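Local coordinates for CofB (Escherichia coli, PDB 5AX6), which serves as the minor pilin subunit of the CFA/III type IVb pilus, forms a homotrimer and probably takes part in pilus assembly, at residues A[372-377]-A[443-448]; A[194-199]-A[213-218]. All blocks are in the same frame, centred on the assembly; numbering follows the deposited sequence.

Interaction 1: A[372-377]-A[443-448]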
loop_
_atom_site.group_PDB
_atom_site.type_symbol
_atom_site.label_atom_id
_atom_site.label_comp_id
_atom_site.label_asym_id
_atom_site.label_seq_id
_atom_site.Cartn_x
_atom_site.Cartn_y
_atom_site.Cartn_z
ATOM N N GLY A 372 18.804 -45.997 -28.302
ATOM C CA GLY A 372 19.082 -45.178 -27.130
ATOM C C GLY A 372 18.263 -45.544 -25.900
ATOM O O GLY A 372 17.056 -45.768 -25.987
ATOM N N ASN A 373 18.935 -45.645 -24.758
ATOM C CA ASN A 373 18.265 -45.814 -23.478
ATOM C C ASN A 373 18.599 -44.590 -22.633
ATOM O O ASN A 373 19.492 -44.631 -21.788
ATOM C CB ASN A 373 18.700 -47.103 -22.784
ATOM C CG ASN A 373 18.006 -47.310 -21.441
ATOM O OD1 ASN A 373 17.035 -46.627 -21.115
ATOM N ND2 ASN A 373 18.511 -48.252 -20.656
ATOM N N VAL A 374 17.893 -43.496 -22.889
ATOM C CA VAL A 374 18.315 -42.203 -22.354
ATOM C C VAL A 374 18.193 -42.115 -20.840
ATOM O O VAL A 374 18.874 -41.299 -20.223
ATOM C CB VAL A 374 17.521 -41.037 -22.988
ATOM C CG1 VAL A 374 17.694 -41.046 -24.508
ATOM C CG2 VAL A 374 16.035 -41.097 -22.591
ATOM N N THR A 375 17.339 -42.941 -20.232
ATOM C CA THR A 375 17.147 -42.862 -18.786
ATOM C C THR A 375 18.317 -43.469 -18.026
ATOM O O THR A 375 18.432 -43.290 -16.808
ATOM C CB THR A 375 15.853 -43.580 -18.316
ATOM O OG1 THR A 375 15.930 -44.972 -18.643
ATOM C CG2 THR A 375 14.623 -42.965 -18.952
ATOM N N SER A 376 19.186 -44.181 -18.741
ATOM C CA SER A 376 20.196 -45.007 -18.091
ATOM C C SER A 376 21.583 -44.919 -18.705
ATOM O O SER A 376 22.530 -45.496 -18.172
ATOM C CB SER A 376 19.752 -46.477 -18.102
ATOM O OG SER A 376 19.166 -46.837 -16.873
ATOM N N GLU A 377 21.706 -44.218 -19.827
ATOM C CA GLU A 377 22.986 -44.151 -20.533
ATOM C C GLU A 377 24.077 -43.473 -19.723
ATOM O O GLU A 377 23.850 -42.447 -19.086
ATOM C CB GLU A 377 22.832 -43.417 -21.862
ATOM C CG GLU A 377 22.393 -44.319 -23.018
ATOM C CD GLU A 377 21.989 -43.525 -24.244
ATOM O OE1 GLU A 377 21.715 -42.313 -24.104
ATOM O OE2 GLU A 377 21.943 -44.110 -25.347
ATOM N N ALA A 443 23.704 -34.708 -32.501
ATOM C CA ALA A 443 22.283 -34.721 -32.233
ATOM C C ALA A 443 22.087 -34.701 -30.728
ATOM O O ALA A 443 22.520 -35.619 -30.028
ATOM C CB ALA A 443 21.618 -35.961 -32.860
ATOM N N ILE A 444 21.440 -33.651 -30.226
ATOM C CA ILE A 444 21.231 -33.518 -28.794
ATOM C C ILE A 444 19.749 -33.676 -28.506
ATOM O O ILE A 444 18.912 -32.981 -29.075
ATOM C CB ILE A 444 21.758 -32.169 -28.260
ATOM C CG1 ILE A 444 23.284 -32.103 -28.457
ATOM C CG2 ILE A 444 21.432 -32.032 -26.779
ATOM C CD1 ILE A 444 23.906 -30.689 -28.386
ATOM N N GLN A 445 19.436 -34.621 -27.632
ATOM C CA GLN A 445 18.058 -34.962 -27.321
ATOM C C GLN A 445 17.752 -34.644 -25.868
ATOM O O GLN A 445 18.602 -34.832 -24.994
ATOM C CB GLN A 445 17.807 -36.451 -27.594
ATOM C CG GLN A 445 16.346 -36.900 -27.514
ATOM C CD GLN A 445 16.174 -38.300 -28.092
ATOM O OE1 GLN A 445 16.360 -38.513 -29.291
ATOM N NE2 GLN A 445 15.845 -39.257 -27.241
ATOM N N VAL A 446 16.541 -34.161 -25.628
ATOM C CA VAL A 446 16.065 -33.895 -24.286
ATOM C C VAL A 446 14.787 -34.664 -24.074
ATOM O O VAL A 446 13.853 -34.545 -24.870
ATOM C CB VAL A 446 15.814 -32.382 -24.055
ATOM C CG1 VAL A 446 15.084 -32.148 -22.727
ATOM C CG2 VAL A 446 17.155 -31.614 -24.108
ATOM N N ASN A 447 14.752 -35.426 -22.989
ATOM C CA ASN A 447 13.586 -36.196 -22.593
ATOM C C ASN A 447 13.261 -35.943 -21.130
ATOM O O ASN A 447 14.088 -35.416 -20.396
ATOM C CB ASN A 447 13.824 -37.689 -22.827
ATOM C CG ASN A 447 14.174 -37.993 -24.271
ATOM O OD1 ASN A 447 15.342 -38.227 -24.612
ATOM N ND2 ASN A 447 13.167 -37.959 -25.132
ATOM N N GLN A 448 12.064 -36.334 -20.713
ATOM C CA GLN A 448 11.631 -36.112 -19.342
ATOM C C GLN A 448 10.749 -37.255 -18.838
ATOM O O GLN A 448 9.962 -37.827 -19.597
ATOM C CB GLN A 448 10.863 -34.786 -19.239
ATOM C CG GLN A 448 9.512 -34.830 -19.933
ATOM C CD GLN A 448 8.906 -33.456 -20.184
ATOM O OE1 GLN A 448 8.658 -33.076 -21.334
ATOM N NE2 GLN A 448 8.625 -32.730 -19.118
#
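Val374 and Asn447 mark the closest approach of the two backbones, with Val374 CA 7.6 Å from Asn447 CA, where a type I turn spanning Asn373 to Ser376 lies over strand 438-448. Val374 points at the strand and does all the touching from the loop side: CG2 rests 3.6 Å from Asn447 OD1, and CG1 lies 3.8 Å from Gln445 NE2. Its two methyls therefore cover a pair of amides that are already joined. Gln445 NE2 donates to Asn447 OD1 at 2.9 Å, nearly straight (166° at the hydrogen), meeting a lone pair in the carbonyl plane. Asn447 CG stands anti to its own carbonyl carbon (chi1 -57°), which lifts the amide up beside Gln445. The other polar atom of each amide reaches across to the second subunit: Gln445 OE1 accepts from Arg430 N of the second subunit, and Asn447 ND2 donates to Ala427 O of that second subunit. With an alanine at Asn447, Gln445 NE2 would probably be left without this acceptor and Ala427 O of the second subunit without its donor, with a gap under Val374. The arrangement is a loop packed on a beta strand of the C-terminal domain, at the interface with the second subunit of the trimer.

Interaction 2: A[194-199]-A[213-218]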
loop_
_atom_site.group_PDB
_atom_site.type_symbol
_atom_site.label_atom_id
_atom_site.label_comp_id
_atom_site.label_asym_id
_atom_site.label_seq_id
_atom_site.Cartn_x
_atom_site.Cartn_y
_atom_site.Cartn_z
ATOM N N ARG A 194 -46.080 22.754 14.571
ATOM C CA ARG A 194 -45.867 22.404 15.972
ATOM C C ARG A 194 -45.887 20.889 16.116
ATOM O O ARG A 194 -46.419 20.188 15.256
ATOM C CB ARG A 194 -46.941 23.029 16.869
ATOM C CG ARG A 194 -48.329 22.476 16.567
ATOM C CD ARG A 194 -49.390 22.877 17.599
ATOM N NE ARG A 194 -50.703 22.435 17.136
ATOM C CZ ARG A 194 -51.462 23.128 16.290
ATOM N NH1 ARG A 194 -51.057 24.316 15.846
ATOM N NH2 ARG A 194 -52.630 22.636 15.898
ATOM N N LEU A 195 -45.304 20.380 17.193
ATOM C CA LEU A 195 -45.333 18.945 17.442
ATOM C C LEU A 195 -46.771 18.463 17.633
ATOM O O LEU A 195 -47.545 19.059 18.376
ATOM C CB LEU A 195 -44.488 18.590 18.665
ATOM C CG LEU A 195 -42.998 18.896 18.546
ATOM C CD1 LEU A 195 -42.307 18.660 19.878
ATOM C CD2 LEU A 195 -42.380 18.015 17.462
ATOM N N THR A 196 -47.130 17.403 16.933
ATOM C CA THR A 196 -48.392 16.732 17.198
ATOM C C THR A 196 -48.283 16.070 18.567
ATOM O O THR A 196 -47.231 15.528 18.904
ATOM C CB THR A 196 -48.708 15.697 16.107
ATOM O OG1 THR A 196 -48.960 16.381 14.872
ATOM C CG2 THR A 196 -49.931 14.853 16.488
ATOM N N THR A 197 -49.341 16.143 19.375
ATOM C CA THR A 197 -49.296 15.539 20.709
ATOM C C THR A 197 -50.469 14.595 20.963
ATOM O O THR A 197 -51.551 14.758 20.399
ATOM C CB THR A 197 -49.311 16.596 21.844
ATOM O OG1 THR A 197 -50.475 17.419 21.709
ATOM C CG2 THR A 197 -48.044 17.471 21.827
ATOM N N ILE A 198 -50.216 13.612 21.820
ATOM C CA ILE A 198 -51.222 12.681 22.314
ATOM C C ILE A 198 -51.236 12.807 23.833
ATOM O O ILE A 198 -50.282 12.401 24.498
ATOM C CB ILE A 198 -50.912 11.222 21.918
ATOM C CG1 ILE A 198 -50.818 11.072 20.397
ATOM C CG2 ILE A 198 -51.952 10.277 22.502
ATOM C CD1 ILE A 198 -52.069 11.472 19.667
ATOM N N SER A 199 -52.298 13.389 24.379
ATOM C CA SER A 199 -52.347 13.674 25.813
ATOM C C SER A 199 -51.133 14.486 26.246
ATOM O O SER A 199 -50.520 14.207 27.278
ATOM C CB SER A 199 -52.432 12.380 26.620
ATOM O OG SER A 199 -53.688 11.756 26.430
ATOM N N GLY A 213 -55.803 6.890 15.342
ATOM C CA GLY A 213 -57.238 7.074 15.481
ATOM C C GLY A 213 -57.674 8.424 16.023
ATOM O O GLY A 213 -58.706 8.955 15.619
ATOM N N SER A 214 -56.894 8.980 16.943
ATOM C CA SER A 214 -57.247 10.248 17.573
ATOM C C SER A 214 -56.723 11.458 16.796
ATOM O O SER A 214 -56.870 12.600 17.237
ATOM C CB SER A 214 -56.725 10.281 19.015
ATOM O OG SER A 214 -55.399 9.779 19.096
ATOM N N LEU A 215 -56.120 11.207 15.636
ATOM C CA LEU A 215 -55.530 12.281 14.840
ATOM C C LEU A 215 -56.574 13.122 14.105
ATOM O O LEU A 215 -57.167 12.689 13.116
ATOM C CB LEU A 215 -54.520 11.719 13.837
ATOM C CG LEU A 215 -53.119 11.512 14.418
ATOM C CD1 LEU A 215 -52.052 11.794 13.371
ATOM C CD2 LEU A 215 -52.925 12.386 15.653
ATOM N N ASP A 216 -56.773 14.334 14.612
ATOM C CA ASP A 216 -57.665 15.329 14.026
ATOM C C ASP A 216 -57.432 15.513 12.521
ATOM O O ASP A 216 -56.388 16.009 12.097
ATOM C CB ASP A 216 -57.471 16.658 14.764
ATOM C CG ASP A 216 -58.490 17.705 14.382
ATOM O OD1 ASP A 216 -59.218 17.512 13.386
ATOM O OD2 ASP A 216 -58.552 18.738 15.082
ATOM N N LYS A 217 -58.418 15.131 11.717
ATOM C CA LYS A 217 -58.276 15.169 10.264
ATOM C C LYS A 217 -58.361 16.586 9.690
ATOM O O LYS A 217 -58.138 16.781 8.499
ATOM C CB LYS A 217 -59.338 14.288 9.603
ATOM C CG LYS A 217 -58.888 13.645 8.297
ATOM C CD LYS A 217 -60.073 13.108 7.505
ATOM C CE LYS A 217 -60.451 14.041 6.358
ATOM N NZ LYS A 217 -59.483 13.965 5.221
ATOM N N THR A 218 -58.681 17.573 10.524
ATOM C CA THR A 218 -58.728 18.960 10.051
ATOM C C THR A 218 -57.334 19.559 9.847
ATOM O O THR A 218 -57.172 20.527 9.102
ATOM C CB THR A 218 -59.497 19.884 11.018
ATOM O OG1 THR A 218 -59.703 19.220 12.269
ATOM C CG2 THR A 218 -60.840 20.281 10.432
#
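Ser214 OG hydrogen-bonds to the backbone O of Asn211, in helix 208-211, and the same oxygen meets Ile198 CD1 at 3.8 Å. That bond ties the hydroxyl back to the helix, leaving the approach of the isoleucine as plain van der Waals contact. The backbones stay well apart here, Ile198 CA lying 8.0 Å from Ser214 CA, and side chains span the distance. Ile198 does so with its longer branch: CG1 is anti to the carbonyl carbon (chi1 -58°), and the next bond swings CD1 over to the loop.

Leu215 supplies the apolar half of the contact through a single methyl. CD2 lies 4.0 Å from Thr196 CG2 and 4.2 Å from Ile198 CD1; with those two methyls 5.1 Å apart (Thr196 CG2 to Ile198 CD1), the three form a small triangle. Leu215 has an unusual second torsion (chi2 -145°), well off a staggered value, and this is the setting that places CD2 there. Thr196 and Leu215 cross at about a right angle.

Thr196 divides its branches by chemistry. CG2, opposite the backbone N, takes the leucine, while OG1 hydrogen-bonds to Glu184 OE1. The other oxygen of that carboxylate, OE2, forms a salt bridge with Arg194 NH2, so Glu184 holds two residues of 194-199 from the adjacent strand.

In the pilin domain, strand 194-198 runs antiparallel to strand 179-185 on one flank and to strand 201-202 on the other. Leu203 packs against both Thr196 and Ile198. The 213-218 loop leads from helix 208-211 into strand 220-227, whose Tyr221 touches Thr196 and Leu215 and donates its OH to Asp216 O.

Overall arrangement
The two contacts sit at opposite ends of an elongated chain: their centres are 98 Å apart, their nearest atoms about 81 Å, and they lie on opposite sides of the chain's centre. Interaction 2 comes first in sequence and closes within the pilin domain; the beta-repeat region follows before interaction 1 forms in the C-terminal domain. Their surroundings in the assembly differ as well. Interaction 1 is bordered by the second subunit and hydrogen-bonds to it through its amides, whereas no other chain of the trimer touches interaction 2. Both pair a loop with a strand of an antiparallel sheet, and both are packing contacts rather than parts of a known ligand site.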